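Local coordinates for protein tyrosine--tRNA ligase, mitochondrial (Coccidioides posadasii, PDB 5IJX) that probably attaches L-tyrosine to mitochondrial tRNA(Tyr) at the expense of ATP, this chain holding the class I catalytic domain of a longer protein, at residues 9-14 / 158-163; 28-33 / 61-66; 88-93 / 100-105. One frame throughout, in Å; residues are numbered along the deposited sequence.

Interaction 1: residues 9-14 / 158-163; sequences QQHLRR and WEWAWR
Trp160 carries its indole trans to its own backbone N (chi1 177°), and His11 on helix 7-31 has the same first torsion, which directs the imidazole toward the six-membered end of the indole. Arg14 starts differently, with CG opposite its carbonyl carbon, and then bends at chi2 and chi3, which lays the chain along one face of the indole. Its CB sits 3.5 Å from the centroid of the six-membered ring of Trp160, a CH-pi contact. Farther along the same face, the Arg14 guanidinium lies flat over the five-membered ring, with planes only 3° apart and CZ 4.5 Å from the ring centroid of Trp160: a stacked cation-pi pair.

His11 comes to the rim of the indole, not to that face. Its CD2 is 3.5 Å from Trp160 CZ2, and the planes are turned by 68°, so the indole points its edge at the imidazole face in an offset edge-to-face pair. Arg163 lies nearby, its NH1 weakly bonded to Trp160 O at 2.8 Å and its NH2 4.1 Å from His11 NE2. Trp160 also touches Thr15, next after Arg14, and Ala161 packs on Ala18, a turn beyond Arg14.

No hydrogen bond crosses the contact. The N-terminal helix is held against the loop before strand 164-168 by cation-pi and aromatic forces, and the nearby Arg163 would probably disfavour a protonated His11.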
ATOM      1  N   GLN A   9       9.982  38.239  -6.813  1.00122.38           N
ATOM      2  CA  GLN A   9       9.275  39.325  -7.484  1.00120.05           C
ATOM      3  C   GLN A   9       9.411  39.213  -8.998  1.00110.24           C
ATOM      4  O   GLN A   9       8.409  39.216  -9.723  1.00108.75           O
ATOM      5  CB  GLN A   9       9.807  40.673  -6.996  1.00135.44           C
ATOM      6  CG  GLN A   9       9.752  40.859  -5.485  1.00150.35           C
ATOM      7  CD  GLN A   9       8.337  41.004  -4.963  1.00153.95           C
ATOM      8  OE1 GLN A   9       7.877  40.203  -4.151  1.00154.95           O
ATOM      9  NE2 GLN A   9       7.640  42.038  -5.423  1.00154.98           N
ATOM     10  N   GLN A  10      10.647  39.118  -9.496  1.00108.65           N
ATOM     11  CA  GLN A  10      10.864  38.937 -10.928  1.00107.97           C
ATOM     12  C   GLN A  10      10.092  37.732 -11.447  1.00104.66           C
ATOM     13  O   GLN A  10       9.367  37.820 -12.446  1.00100.15           O
ATOM     14  CB  GLN A  10      12.358  38.774 -11.215  1.00107.61           C
ATOM     15  CG  GLN A  10      13.223  39.917 -10.707  1.00110.37           C
ATOM     16  N   HIS A  11      10.232  36.590 -10.768  1.00106.40           N
ATOM     17  CA  HIS A  11       9.561  35.374 -11.212  1.00100.67           C
ATOM     18  C   HIS A  11       8.050  35.561 -11.244  1.00 99.17           C
ATOM     19  O   HIS A  11       7.384  35.164 -12.207  1.00 96.98           O
ATOM     20  CB  HIS A  11       9.936  34.210 -10.296  1.00 95.63           C
ATOM     21  CG  HIS A  11       9.393  32.890 -10.747  1.00 94.87           C
ATOM     22  ND1 HIS A  11       8.190  32.387 -10.299  1.00 86.14           N
ATOM     23  CD2 HIS A  11       9.889  31.970 -11.607  1.00102.85           C
ATOM     24  CE1 HIS A  11       7.969  31.213 -10.864  1.00 96.73           C
ATOM     25  NE2 HIS A  11       8.985  30.936 -11.662  1.00103.72           N
ATOM     26  N   LEU A  12       7.485  36.157 -10.191  1.00 96.15           N
ATOM     27  CA  LEU A  12       6.042  36.369 -10.162  1.00 90.74           C
ATOM     28  C   LEU A  12       5.593  37.270 -11.307  1.00 96.63           C
ATOM     29  O   LEU A  12       4.583  36.993 -11.965  1.00101.10           O
ATOM     30  CB  LEU A  12       5.625  36.955  -8.813  1.00 86.13           C
ATOM     31  CG  LEU A  12       5.604  35.947  -7.660  1.00 81.74           C
ATOM     32  N   ARG A  13       6.335  38.350 -11.566  1.00 91.31           N
ATOM     33  CA  ARG A  13       6.018  39.208 -12.703  1.00 96.07           C
ATOM     34  C   ARG A  13       5.998  38.404 -13.997  1.00 93.25           C
ATOM     35  O   ARG A  13       5.012  38.429 -14.745  1.00 97.16           O
ATOM     36  CB  ARG A  13       7.030  40.349 -12.798  1.00117.69           C
ATOM     37  CG  ARG A  13       6.849  41.240 -14.024  1.00131.49           C
ATOM     38  CD  ARG A  13       7.893  42.343 -14.074  1.00129.47           C
ATOM     39  NE  ARG A  13       9.244  41.815 -14.244  1.00121.08           N
ATOM     40  CZ  ARG A  13       9.806  41.541 -15.418  1.00110.18           C
ATOM     41  NH1 ARG A  13       9.141  41.741 -16.550  1.00110.85           N
ATOM     42  NH2 ARG A  13      11.042  41.064 -15.461  1.00107.07           N
ATOM     43  N   ARG A  14       7.089  37.688 -14.280  1.00 89.86           N
ATOM     44  CA  ARG A  14       7.145  36.842 -15.469  1.00 84.48           C
ATOM     45  C   ARG A  14       5.918  35.944 -15.560  1.00 82.37           C
ATOM     46  O   ARG A  14       5.279  35.847 -16.614  1.00 86.45           O
ATOM     47  CB  ARG A  14       8.423  36.002 -15.450  1.00 83.32           C
ATOM     48  CG  ARG A  14       9.717  36.806 -15.507  1.00 90.39           C
ATOM     49  CD  ARG A  14      10.180  37.055 -16.934  1.00 99.20           C
ATOM     50  NE  ARG A  14      11.635  36.994 -17.041  1.00115.55           N
ATOM     51  CZ  ARG A  14      12.306  37.021 -18.189  1.00143.31           C
ATOM     52  NH1 ARG A  14      11.658  37.112 -19.343  1.00156.77           N
ATOM     53  NH2 ARG A  14      13.630  36.957 -18.182  1.00154.26           N
ATOM     54  N   TRP A 158      11.368  29.717 -28.734  1.00105.06           N
ATOM     55  CA  TRP A 158      11.560  29.367 -27.333  1.00 95.91           C
ATOM     56  C   TRP A 158      11.255  30.566 -26.445  1.00 95.21           C
ATOM     57  O   TRP A 158      11.723  31.679 -26.700  1.00 94.40           O
ATOM     58  CB  TRP A 158      12.994  28.889 -27.103  1.00 92.37           C
ATOM     59  CG  TRP A 158      13.250  28.416 -25.705  1.00102.78           C
ATOM     60  CD1 TRP A 158      13.265  27.123 -25.269  1.00111.47           C
ATOM     61  CD2 TRP A 158      13.525  29.230 -24.558  1.00100.67           C
ATOM     62  NE1 TRP A 158      13.534  27.082 -23.922  1.00105.00           N
ATOM     63  CE2 TRP A 158      13.697  28.362 -23.462  1.00 98.32           C
ATOM     64  CE3 TRP A 158      13.642  30.608 -24.352  1.00 95.69           C
ATOM     65  CZ2 TRP A 158      13.980  28.824 -22.180  1.00 97.29           C
ATOM     66  CZ3 TRP A 158      13.921  31.066 -23.079  1.00 98.17           C
ATOM     67  CH2 TRP A 158      14.088  30.177 -22.009  1.00 97.26           C
ATOM     68  N   GLU A 159      10.472  30.335 -25.397  1.00 94.89           N
ATOM     69  CA  GLU A 159      10.070  31.376 -24.466  1.00 88.57           C
ATOM     70  C   GLU A 159      10.458  30.985 -23.048  1.00 85.89           C
ATOM     71  O   GLU A 159      10.814  29.838 -22.763  1.00 84.03           O
ATOM     72  CB  GLU A 159       8.559  31.633 -24.540  1.00 95.22           C
ATOM     73  CG  GLU A 159       8.110  32.370 -25.782  1.00114.42           C
ATOM     74  CD  GLU A 159       6.604  32.354 -25.946  1.00130.65           C
ATOM     75  OE1 GLU A 159       6.126  32.464 -27.095  1.00139.38           O
ATOM     76  OE2 GLU A 159       5.898  32.224 -24.925  1.00131.84           O
ATOM     77  N   TRP A 160      10.381  31.968 -22.151  1.00 87.48           N
ATOM     78  CA  TRP A 160      10.645  31.710 -20.742  1.00 83.90           C
ATOM     79  C   TRP A 160       9.552  30.851 -20.119  1.00 86.56           C
ATOM     80  O   TRP A 160       9.812  30.124 -19.154  1.00 94.96           O
ATOM     81  CB  TRP A 160      10.778  33.036 -19.993  1.00 79.56           C
ATOM     82  CG  TRP A 160      10.969  32.891 -18.521  1.00 87.88           C
ATOM     83  CD1 TRP A 160      12.155  32.807 -17.853  1.00 92.89           C
ATOM     84  CD2 TRP A 160       9.941  32.818 -17.525  1.00 94.79           C
ATOM     85  NE1 TRP A 160      11.930  32.684 -16.503  1.00 99.58           N
ATOM     86  CE2 TRP A 160      10.579  32.689 -16.276  1.00 95.96           C
ATOM     87  CE3 TRP A 160       8.543  32.849 -17.569  1.00 93.96           C
ATOM     88  CZ2 TRP A 160       9.868  32.590 -15.081  1.00 92.02           C
ATOM     89  CZ3 TRP A 160       7.839  32.749 -16.382  1.00 90.54           C
ATOM     90  CH2 TRP A 160       8.502  32.623 -15.155  1.00 85.14           C
ATOM     91  N   ALA A 161       8.332  30.916 -20.655  1.00 85.22           N
ATOM     92  CA  ALA A 161       7.214  30.157 -20.108  1.00 80.66           C
ATOM     93  C   ALA A 161       7.263  28.679 -20.466  1.00 77.12           C
ATOM     94  O   ALA A 161       6.539  27.888 -19.853  1.00 72.35           O
ATOM     95  CB  ALA A 161       5.891  30.752 -20.596  1.00 77.60           C
ATOM     96  N   TRP A 162       8.089  28.288 -21.436  1.00 79.85           N
ATOM     97  CA  TRP A 162       8.199  26.881 -21.792  1.00 76.44           C
ATOM     98  C   TRP A 162       8.713  26.079 -20.605  1.00 71.85           C
ATOM     99  O   TRP A 162       9.657  26.484 -19.922  1.00 81.76           O
ATOM    100  CB  TRP A 162       9.134  26.703 -22.988  1.00 79.36           C
ATOM    101  CG  TRP A 162       8.552  27.174 -24.286  1.00 78.93           C
ATOM    102  CD1 TRP A 162       7.483  28.007 -24.455  1.00 76.66           C
ATOM    103  CD2 TRP A 162       9.004  26.830 -25.601  1.00 77.99           C
ATOM    104  NE1 TRP A 162       7.246  28.206 -25.794  1.00 81.49           N
ATOM    105  CE2 TRP A 162       8.165  27.493 -26.518  1.00 76.09           C
ATOM    106  CE3 TRP A 162      10.038  26.026 -26.091  1.00 72.93           C
ATOM    107  CZ2 TRP A 162       8.327  27.377 -27.896  1.00 78.90           C
ATOM    108  CZ3 TRP A 162      10.199  25.913 -27.460  1.00 72.40           C
ATOM    109  CH2 TRP A 162       9.347  26.584 -28.347  1.00 75.77           C
ATOM    110  N   ARG A 163       8.085  24.931 -20.364  1.00 66.35           N
ATOM    111  CA  ARG A 163       8.414  24.084 -19.227  1.00 72.66           C
ATOM    112  C   ARG A 163       8.611  22.656 -19.708  1.00 76.25           C
ATOM    113  O   ARG A 163       7.791  22.127 -20.466  1.00 64.98           O
ATOM    114  CB  ARG A 163       7.318  24.145 -18.157  1.00 75.78           C
ATOM    115  CG  ARG A 163       7.135  25.521 -17.533  1.00 83.99           C
ATOM    116  CD  ARG A 163       8.197  25.813 -16.485  1.00 91.44           C
ATOM    117  NE  ARG A 163       7.891  27.023 -15.724  1.00 99.85           N
ATOM    118  CZ  ARG A 163       8.315  28.245 -16.035  1.00 94.55           C
ATOM    119  NH1 ARG A 163       9.078  28.446 -17.100  1.00 87.95           N
ATOM    120  NH2 ARG A 163       7.975  29.274 -15.271  1.00 92.83           N
TER

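Interaction 2: residues 28-33 / 61-66; sequences EIEAGR and ITRKRV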
ATOM      1  N   GLU A  28      -8.265  34.860 -28.709  1.00 92.74           N
ATOM      2  CA  GLU A  28      -8.105  34.513 -30.118  1.00 95.45           C
ATOM      3  C   GLU A  28      -8.821  33.208 -30.444  1.00 98.42           C
ATOM      4  O   GLU A  28      -9.694  33.159 -31.318  1.00 98.35           O
ATOM      5  CB  GLU A  28      -6.621  34.401 -30.470  1.00101.06           C
ATOM      6  CG  GLU A  28      -5.843  35.698 -30.363  1.00110.64           C
ATOM      7  CD  GLU A  28      -4.829  35.852 -31.478  1.00122.24           C
ATOM      8  OE1 GLU A  28      -4.371  34.819 -32.012  1.00121.40           O
ATOM      9  OE2 GLU A  28      -4.495  37.004 -31.830  1.00130.93           O
ATOM     10  N   ILE A  29      -8.460  32.135 -29.738  1.00103.84           N
ATOM     11  CA  ILE A  29      -9.005  30.815 -30.047  1.00 98.35           C
ATOM     12  C   ILE A  29     -10.518  30.803 -29.861  1.00 95.96           C
ATOM     13  O   ILE A  29     -11.269  30.425 -30.768  1.00 95.12           O
ATOM     14  CB  ILE A  29      -8.316  29.746 -29.178  1.00 99.60           C
ATOM     15  CG1 ILE A  29      -6.867  29.558 -29.642  1.00102.99           C
ATOM     16  CG2 ILE A  29      -9.072  28.427 -29.233  1.00 91.79           C
ATOM     17  CD1 ILE A  29      -6.011  28.748 -28.693  1.00 98.13           C
ATOM     18  N   GLU A  30     -10.989  31.210 -28.678  1.00 91.20           N
ATOM     19  CA  GLU A  30     -12.408  31.096 -28.356  1.00 89.17           C
ATOM     20  C   GLU A  30     -13.277  32.007 -29.213  1.00104.94           C
ATOM     21  O   GLU A  30     -14.471  31.730 -29.370  1.00113.01           O
ATOM     22  CB  GLU A  30     -12.634  31.393 -26.872  1.00 90.11           C
ATOM     23  CG  GLU A  30     -12.091  30.307 -25.954  1.00 96.87           C
ATOM     24  CD  GLU A  30     -12.457  30.521 -24.498  1.00106.56           C
ATOM     25  OE1 GLU A  30     -12.705  31.680 -24.106  1.00111.70           O
ATOM     26  OE2 GLU A  30     -12.500  29.524 -23.747  1.00109.65           O
ATOM     27  N   ALA A  31     -12.719  33.083 -29.764  1.00115.67           N
ATOM     28  CA  ALA A  31     -13.457  33.885 -30.729  1.00120.59           C
ATOM     29  C   ALA A  31     -13.391  33.306 -32.136  1.00119.00           C
ATOM     30  O   ALA A  31     -14.162  33.737 -33.001  1.00120.47           O
ATOM     31  CB  ALA A  31     -12.936  35.325 -30.732  1.00125.95           C
ATOM     32  N   GLY A  32     -12.495  32.348 -32.383  1.00104.11           N
ATOM     33  CA  GLY A  32     -12.441  31.619 -33.631  1.00 94.85           C
ATOM     34  C   GLY A  32     -11.203  31.874 -34.464  1.00 95.61           C
ATOM     35  O   GLY A  32     -10.917  31.085 -35.374  1.00 92.70           O
ATOM     36  N   ARG A  33     -10.453  32.941 -34.179  1.00 99.52           N
ATOM     37  CA  ARG A  33      -9.376  33.341 -35.079  1.00 93.35           C
ATOM     38  C   ARG A  33      -8.218  32.348 -35.072  1.00 89.98           C
ATOM     39  O   ARG A  33      -7.507  32.232 -36.077  1.00 83.42           O
ATOM     40  CB  ARG A  33      -8.887  34.746 -34.717  1.00 98.45           C
ATOM     41  CG  ARG A  33      -9.929  35.836 -34.971  1.00101.95           C
ATOM     42  CD  ARG A  33      -9.345  37.246 -34.930  1.00 94.50           C
ATOM     43  NE  ARG A  33      -8.891  37.635 -33.596  1.00105.76           N
ATOM     44  CZ  ARG A  33      -7.619  37.757 -33.220  1.00123.47           C
ATOM     45  NH1 ARG A  33      -6.626  37.527 -34.071  1.00131.92           N
ATOM     46  NH2 ARG A  33      -7.336  38.123 -31.979  1.00128.50           N
ATOM     47  N   ILE A  61      -7.520  23.404 -21.869  1.00 65.94           N
ATOM     48  CA  ILE A  61      -6.250  23.760 -22.492  1.00 57.35           C
ATOM     49  C   ILE A  61      -6.302  25.184 -23.025  1.00 66.89           C
ATOM     50  O   ILE A  61      -5.333  25.944 -22.910  1.00 69.37           O
ATOM     51  CB  ILE A  61      -5.901  22.748 -23.600  1.00 62.94           C
ATOM     52  CG1 ILE A  61      -5.836  21.331 -23.017  1.00 62.17           C
ATOM     53  CG2 ILE A  61      -4.581  23.117 -24.261  1.00 54.82           C
ATOM     54  CD1 ILE A  61      -5.588  20.242 -24.044  1.00 60.06           C
ATOM     55  N   THR A  62      -7.434  25.571 -23.615  1.00 73.18           N
ATOM     56  CA  THR A  62      -7.545  26.916 -24.173  1.00 77.05           C
ATOM     57  C   THR A  62      -7.473  27.977 -23.079  1.00 79.38           C
ATOM     58  O   THR A  62      -6.842  29.025 -23.262  1.00 80.74           O
ATOM     59  CB  THR A  62      -8.848  27.042 -24.962  1.00 71.26           C
ATOM     60  OG1 THR A  62      -8.846  26.098 -26.040  1.00 74.56           O
ATOM     61  CG2 THR A  62      -9.006  28.443 -25.527  1.00 68.00           C
ATOM     62  N   ARG A  63      -8.106  27.723 -21.934  1.00 71.93           N
ATOM     63  CA  ARG A  63      -8.206  28.710 -20.868  1.00 80.93           C
ATOM     64  C   ARG A  63      -7.057  28.657 -19.866  1.00 80.22           C
ATOM     65  O   ARG A  63      -6.928  29.578 -19.053  1.00 80.01           O
ATOM     66  CB  ARG A  63      -9.516  28.528 -20.094  1.00 87.64           C
ATOM     67  CG  ARG A  63     -10.760  29.075 -20.770  1.00101.40           C
ATOM     68  CD  ARG A  63     -11.715  29.625 -19.720  1.00120.41           C
ATOM     69  NE  ARG A  63     -13.091  29.727 -20.200  1.00133.44           N
ATOM     70  CZ  ARG A  63     -14.162  29.689 -19.413  1.00141.13           C
ATOM     71  NH1 ARG A  63     -14.029  29.535 -18.100  1.00139.30           N
ATOM     72  NH2 ARG A  63     -15.374  29.794 -19.937  1.00147.74           N
ATOM     73  N   LYS A  64      -6.228  27.617 -19.890  1.00 79.59           N
ATOM     74  CA  LYS A  64      -5.302  27.382 -18.790  1.00 67.41           C
ATOM     75  C   LYS A  64      -4.022  26.746 -19.309  1.00 72.55           C
ATOM     76  O   LYS A  64      -4.072  25.784 -20.081  1.00 77.54           O
ATOM     77  CB  LYS A  64      -5.955  26.487 -17.734  1.00 64.93           C
ATOM     78  CG  LYS A  64      -5.207  26.403 -16.423  1.00 65.91           C
ATOM     79  CD  LYS A  64      -6.027  25.634 -15.403  1.00 70.16           C
ATOM     80  CE  LYS A  64      -5.396  25.670 -14.024  1.00 76.82           C
ATOM     81  NZ  LYS A  64      -6.281  25.052 -12.998  1.00 78.82           N
ATOM     82  N   ARG A  65      -2.880  27.284 -18.873  1.00 72.85           N
ATOM     83  CA  ARG A  65      -1.567  26.754 -19.243  1.00 68.51           C
ATOM     84  C   ARG A  65      -1.281  25.535 -18.368  1.00 70.19           C
ATOM     85  O   ARG A  65      -0.529  25.585 -17.392  1.00 75.23           O
ATOM     86  CB  ARG A  65      -0.496  27.827 -19.084  1.00 64.63           C
ATOM     87  CG  ARG A  65       0.841  27.489 -19.734  1.00 60.81           C
ATOM     88  CD  ARG A  65       1.910  28.511 -19.365  1.00 62.56           C
ATOM     89  NE  ARG A  65       1.630  29.841 -19.909  1.00 73.85           N
ATOM     90  CZ  ARG A  65       2.136  30.324 -21.042  1.00 79.01           C
ATOM     91  NH1 ARG A  65       2.963  29.595 -21.782  1.00 80.32           N
ATOM     92  NH2 ARG A  65       1.816  31.548 -21.440  1.00 75.22           N
ATOM     93  N   VAL A  66      -1.897  24.411 -18.736  1.00 72.14           N
ATOM     94  CA  VAL A  66      -1.847  23.195 -17.928  1.00 67.57           C
ATOM     95  C   VAL A  66      -0.634  22.355 -18.308  1.00 69.59           C
ATOM     96  O   VAL A  66       0.141  22.724 -19.198  1.00 77.89           O
ATOM     97  CB  VAL A  66      -3.141  22.374 -18.078  1.00 67.58           C
ATOM     98  CG1 VAL A  66      -4.336  23.167 -17.567  1.00 72.29           C
ATOM     99  CG2 VAL A  66      -3.351  21.947 -19.527  1.00 62.24           C
TER
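Ile29 meets Thr62 methyl to methyl, the two side chains reaching tip to tip from the end of helix 7-31 and the end of helix 54-63. The touching branch is CG2 in both, 3.7 Å apart; in Ile29 it stands trans to the backbone N because CG1 takes the place beside that nitrogen (chi1 -71°). The hydroxyl of Thr62 is spent within its own helix, where OG1 hydrogen-bonds to Asp58 O, and the methyl is what it offers the neighbour. Ile29 also packs on Lys34 and Ser36.

Next comes Glu30, which does two jobs. Its CG lies 3.6 Å from Thr62 CG2, giving that methyl a second aliphatic partner. The chain then runs out extended, bringing OE2 3.6 Å from Arg63 NE, a long salt bridge at the edge of the guanidinium, with the carboxylate and guanidinium planes 79° apart.

At Gly32 the helix stops: phi is positive, and Gly32 N bonds to Ile29 O and Arg33 N, weakly, to Glu28 O, a Schellman motif. Arg33, just beyond, folds back so that its NH2 bridges to Glu28 OE2 at 3.1 Å, tying this helix end to itself.

Between the two segments, then, a small apolar patch around the Thr62 methyl is the more buried part of the contact, while the perpendicular, stretched Glu30–Arg63 pair at the exposed margin probably adds only modest electrostatic attraction.

Interaction 3: residues 88-93 / 100-105; sequences MILGWA and AVFLIG
Ala100 puts its methyl against Leu90, CB to CB at 4.2 Å, and the same methyl comes 3.9 Å from Leu90 O. This is where the backbones approach most closely, with the CA atoms of Leu90 and Ala100 5.4 Å apart. Ala100 N is probably hydrogen-bonded to Arg163 O, just before strand 164-168.

Val101 turns its side chain from the helix, onto Tyr69 and Ala165. What it gives the contact is its carbonyl: Val101 O lies 3.5 Å from Leu90 CD1. Its backbone also bonds to Phe68 and Ala70 of strand 67-72.

Phe102 supplies the flat surface. Leu90 CD1 stands over one face of the ring, 3.6 Å from the centroid and 17° off the normal, in a CH-pi contact that is displaced toward the CD1–CE1 side. The two side chains slide past one another in opposite senses, which also brings Leu90 CB 3.9 Å from Phe102 CZ. Leu90 has CG opposite its carbonyl carbon (chi1 -70°), and this carries the CD1 branch across the ring. Phe87, from the same helix, meets Phe102 as well.

Leu103 leads away from the helix and touches the bound tyrosine substrate in its pocket. The axes of segments 88-93 and 100-104 approach to 8.2 Å and run roughly antiparallel, at 150°, where helix 84-95 crosses back over the sheet, completing the beta-alpha-beta crossover from strand 67-72 to strand 99-104 in the Rossmann-type catalytic domain of class I synthetases.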
HETATM    1  N   MSE A  88       5.263  12.543 -28.896  1.00 63.29           N
HETATM    2  CA  MSE A  88       4.947  13.526 -29.923  1.00 73.24           C
HETATM    3  C   MSE A  88       4.002  14.553 -29.319  1.00 79.61           C
HETATM    4  O   MSE A  88       4.293  15.752 -29.340  1.00 87.77           O
HETATM    5  CB  MSE A  88       4.317  12.875 -31.158  1.00 77.42           C
HETATM    6  CG  MSE A  88       5.261  11.999 -31.976  1.00 83.17           C
HETATM    7 SE   MSE A  88       6.907  12.890 -32.527  1.00 89.09          SE
HETATM    8  CE  MSE A  88       6.148  14.534 -33.243  1.00 83.99           C
ATOM      9  N   ILE A  89       2.892  14.081 -28.743  1.00 72.05           N
ATOM     10  CA  ILE A  89       1.957  15.001 -28.100  1.00 67.74           C
ATOM     11  C   ILE A  89       2.705  15.892 -27.116  1.00 64.94           C
ATOM     12  O   ILE A  89       2.677  17.125 -27.222  1.00 72.46           O
ATOM     13  CB  ILE A  89       0.808  14.226 -27.424  1.00 72.47           C
ATOM     14  CG1 ILE A  89      -0.087  13.592 -28.499  1.00 68.30           C
ATOM     15  CG2 ILE A  89      -0.003  15.147 -26.504  1.00 76.32           C
ATOM     16  CD1 ILE A  89      -1.348  12.912 -27.978  1.00 56.29           C
ATOM     17  N   LEU A  90       3.426  15.279 -26.172  1.00 54.33           N
ATOM     18  CA  LEU A  90       4.227  16.063 -25.240  1.00 64.09           C
ATOM     19  C   LEU A  90       5.060  17.092 -25.990  1.00 60.28           C
ATOM     20  O   LEU A  90       5.007  18.292 -25.694  1.00 65.01           O
ATOM     21  CB  LEU A  90       5.134  15.153 -24.409  1.00 61.68           C
ATOM     22  CG  LEU A  90       4.494  14.246 -23.353  1.00 59.79           C
ATOM     23  CD1 LEU A  90       5.573  13.685 -22.444  1.00 65.40           C
ATOM     24  CD2 LEU A  90       3.432  14.965 -22.530  1.00 62.76           C
ATOM     25  N   GLY A  91       5.812  16.637 -26.990  1.00 56.06           N
ATOM     26  CA  GLY A  91       6.610  17.527 -27.807  1.00 64.52           C
ATOM     27  C   GLY A  91       5.789  18.723 -28.227  1.00 68.26           C
ATOM     28  O   GLY A  91       6.113  19.868 -27.884  1.00 64.48           O
ATOM     29  N   TRP A  92       4.690  18.461 -28.938  1.00 68.87           N
ATOM     30  CA  TRP A  92       3.815  19.552 -29.347  1.00 70.89           C
ATOM     31  C   TRP A  92       3.462  20.415 -28.146  1.00 69.72           C
ATOM     32  O   TRP A  92       3.723  21.624 -28.136  1.00 70.25           O
ATOM     33  CB  TRP A  92       2.555  19.000 -30.017  1.00 71.03           C
ATOM     34  CG  TRP A  92       2.797  18.485 -31.411  1.00 75.16           C
ATOM     35  CD1 TRP A  92       2.733  17.187 -31.831  1.00 75.65           C
ATOM     36  CD2 TRP A  92       3.149  19.261 -32.564  1.00 74.06           C
ATOM     37  NE1 TRP A  92       3.019  17.109 -33.174  1.00 65.83           N
ATOM     38  CE2 TRP A  92       3.278  18.368 -33.646  1.00 63.44           C
ATOM     39  CE3 TRP A  92       3.368  20.625 -32.786  1.00 74.21           C
ATOM     40  CZ2 TRP A  92       3.611  18.793 -34.927  1.00 66.44           C
ATOM     41  CZ3 TRP A  92       3.702  21.042 -34.061  1.00 71.11           C
ATOM     42  CH2 TRP A  92       3.822  20.130 -35.113  1.00 64.23           C
ATOM     43  N   ALA A  93       2.904  19.795 -27.104  1.00 65.26           N
ATOM     44  CA  ALA A  93       2.560  20.534 -25.895  1.00 61.42           C
ATOM     45  C   ALA A  93       3.703  21.450 -25.483  1.00 63.64           C
ATOM     46  O   ALA A  93       3.517  22.659 -25.296  1.00 65.56           O
ATOM     47  CB  ALA A  93       2.214  19.558 -24.770  1.00 62.04           C
ATOM     48  N   ALA A 100       5.399  19.932 -20.168  1.00 65.14           N
ATOM     49  CA  ALA A 100       5.557  18.554 -20.607  1.00 59.56           C
ATOM     50  C   ALA A 100       6.428  17.804 -19.611  1.00 59.74           C
ATOM     51  O   ALA A 100       7.544  18.239 -19.299  1.00 65.76           O
ATOM     52  CB  ALA A 100       6.176  18.487 -22.004  1.00 63.10           C
ATOM     53  N   VAL A 101       5.914  16.679 -19.120  1.00 61.98           N
ATOM     54  CA  VAL A 101       6.597  15.856 -18.131  1.00 58.06           C
ATOM     55  C   VAL A 101       6.749  14.455 -18.703  1.00 62.89           C
ATOM     56  O   VAL A 101       5.751  13.761 -18.934  1.00 62.80           O
ATOM     57  CB  VAL A 101       5.833  15.817 -16.797  1.00 60.51           C
ATOM     58  CG1 VAL A 101       6.444  14.786 -15.858  1.00 65.63           C
ATOM     59  CG2 VAL A 101       5.829  17.189 -16.145  1.00 66.45           C
ATOM     60  N   PHE A 102       7.990  14.039 -18.926  1.00 67.52           N
ATOM     61  CA  PHE A 102       8.293  12.661 -19.286  1.00 59.74           C
ATOM     62  C   PHE A 102       8.598  11.892 -18.007  1.00 56.75           C
ATOM     63  O   PHE A 102       9.491  12.279 -17.250  1.00 61.35           O
ATOM     64  CB  PHE A 102       9.482  12.597 -20.246  1.00 63.98           C
ATOM     65  CG  PHE A 102       9.300  13.399 -21.505  1.00 63.92           C
ATOM     66  CD1 PHE A 102       8.949  12.779 -22.692  1.00 75.19           C
ATOM     67  CD2 PHE A 102       9.491  14.770 -21.503  1.00 66.14           C
ATOM     68  CE1 PHE A 102       8.788  13.514 -23.853  1.00 79.61           C
ATOM     69  CE2 PHE A 102       9.330  15.508 -22.659  1.00 68.35           C
ATOM     70  CZ  PHE A 102       8.978  14.880 -23.835  1.00 74.45           C
ATOM     71  N   LEU A 103       7.860  10.811 -17.764  1.00 58.72           N
ATOM     72  CA  LEU A 103       7.981  10.046 -16.529  1.00 64.04           C
ATOM     73  C   LEU A 103       8.484   8.640 -16.825  1.00 67.00           C
ATOM     74  O   LEU A 103       7.933   7.944 -17.686  1.00 69.43           O
ATOM     75  CB  LEU A 103       6.642   9.976 -15.790  1.00 71.43           C
ATOM     76  CG  LEU A 103       6.638   9.142 -14.505  1.00 73.44           C
ATOM     77  CD1 LEU A 103       7.701   9.636 -13.534  1.00 87.54           C
ATOM     78  CD2 LEU A 103       5.271   9.176 -13.849  1.00 74.12           C
ATOM     79  N   ILE A 104       9.524   8.229 -16.106  1.00 61.85           N
ATOM     80  CA  ILE A 104      10.045   6.868 -16.147  1.00 69.62           C
ATOM     81  C   ILE A 104       9.460   6.101 -14.969  1.00 61.90           C
ATOM     82  O   ILE A 104       9.458   6.599 -13.836  1.00 67.30           O
ATOM     83  CB  ILE A 104      11.582   6.861 -16.099  1.00 68.43           C
ATOM     84  CG1 ILE A 104      12.163   7.531 -17.348  1.00 61.53           C
ATOM     85  CG2 ILE A 104      12.112   5.440 -15.966  1.00 74.07           C
ATOM     86  N   GLY A 105       8.975   4.890 -15.227  1.00 55.52           N
ATOM     87  CA  GLY A 105       8.358   4.088 -14.187  1.00 62.80           C
ATOM     88  C   GLY A 105       9.354   3.253 -13.411  1.00 65.28           C
ATOM     89  O   GLY A 105       9.345   2.022 -13.498  1.00 61.79           O
TER

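How the interactions relate
Interaction 3 is the fully buried one, close to the centre of the chain, and is made by apolar side chains, without hydrogen bonds or charges across it; interaction 1 is a surface contact that relies on charge and aromatic faces, and interaction 2 falls between, apolar inside with a long salt bridge at its exposed margin. Interactions 1 and 2 share helix 7-31, which is laid against the catalytic domain near both its ends. They touch where Ala161 CB packs on Arg65 NH1, an arginine that also bonds to Ala18 O of that helix. Interactions 1 and 3 meet at the sheet, through a probable backbone hydrogen bond from Ala100 to Arg163. Interactions 2 and 3 do not touch.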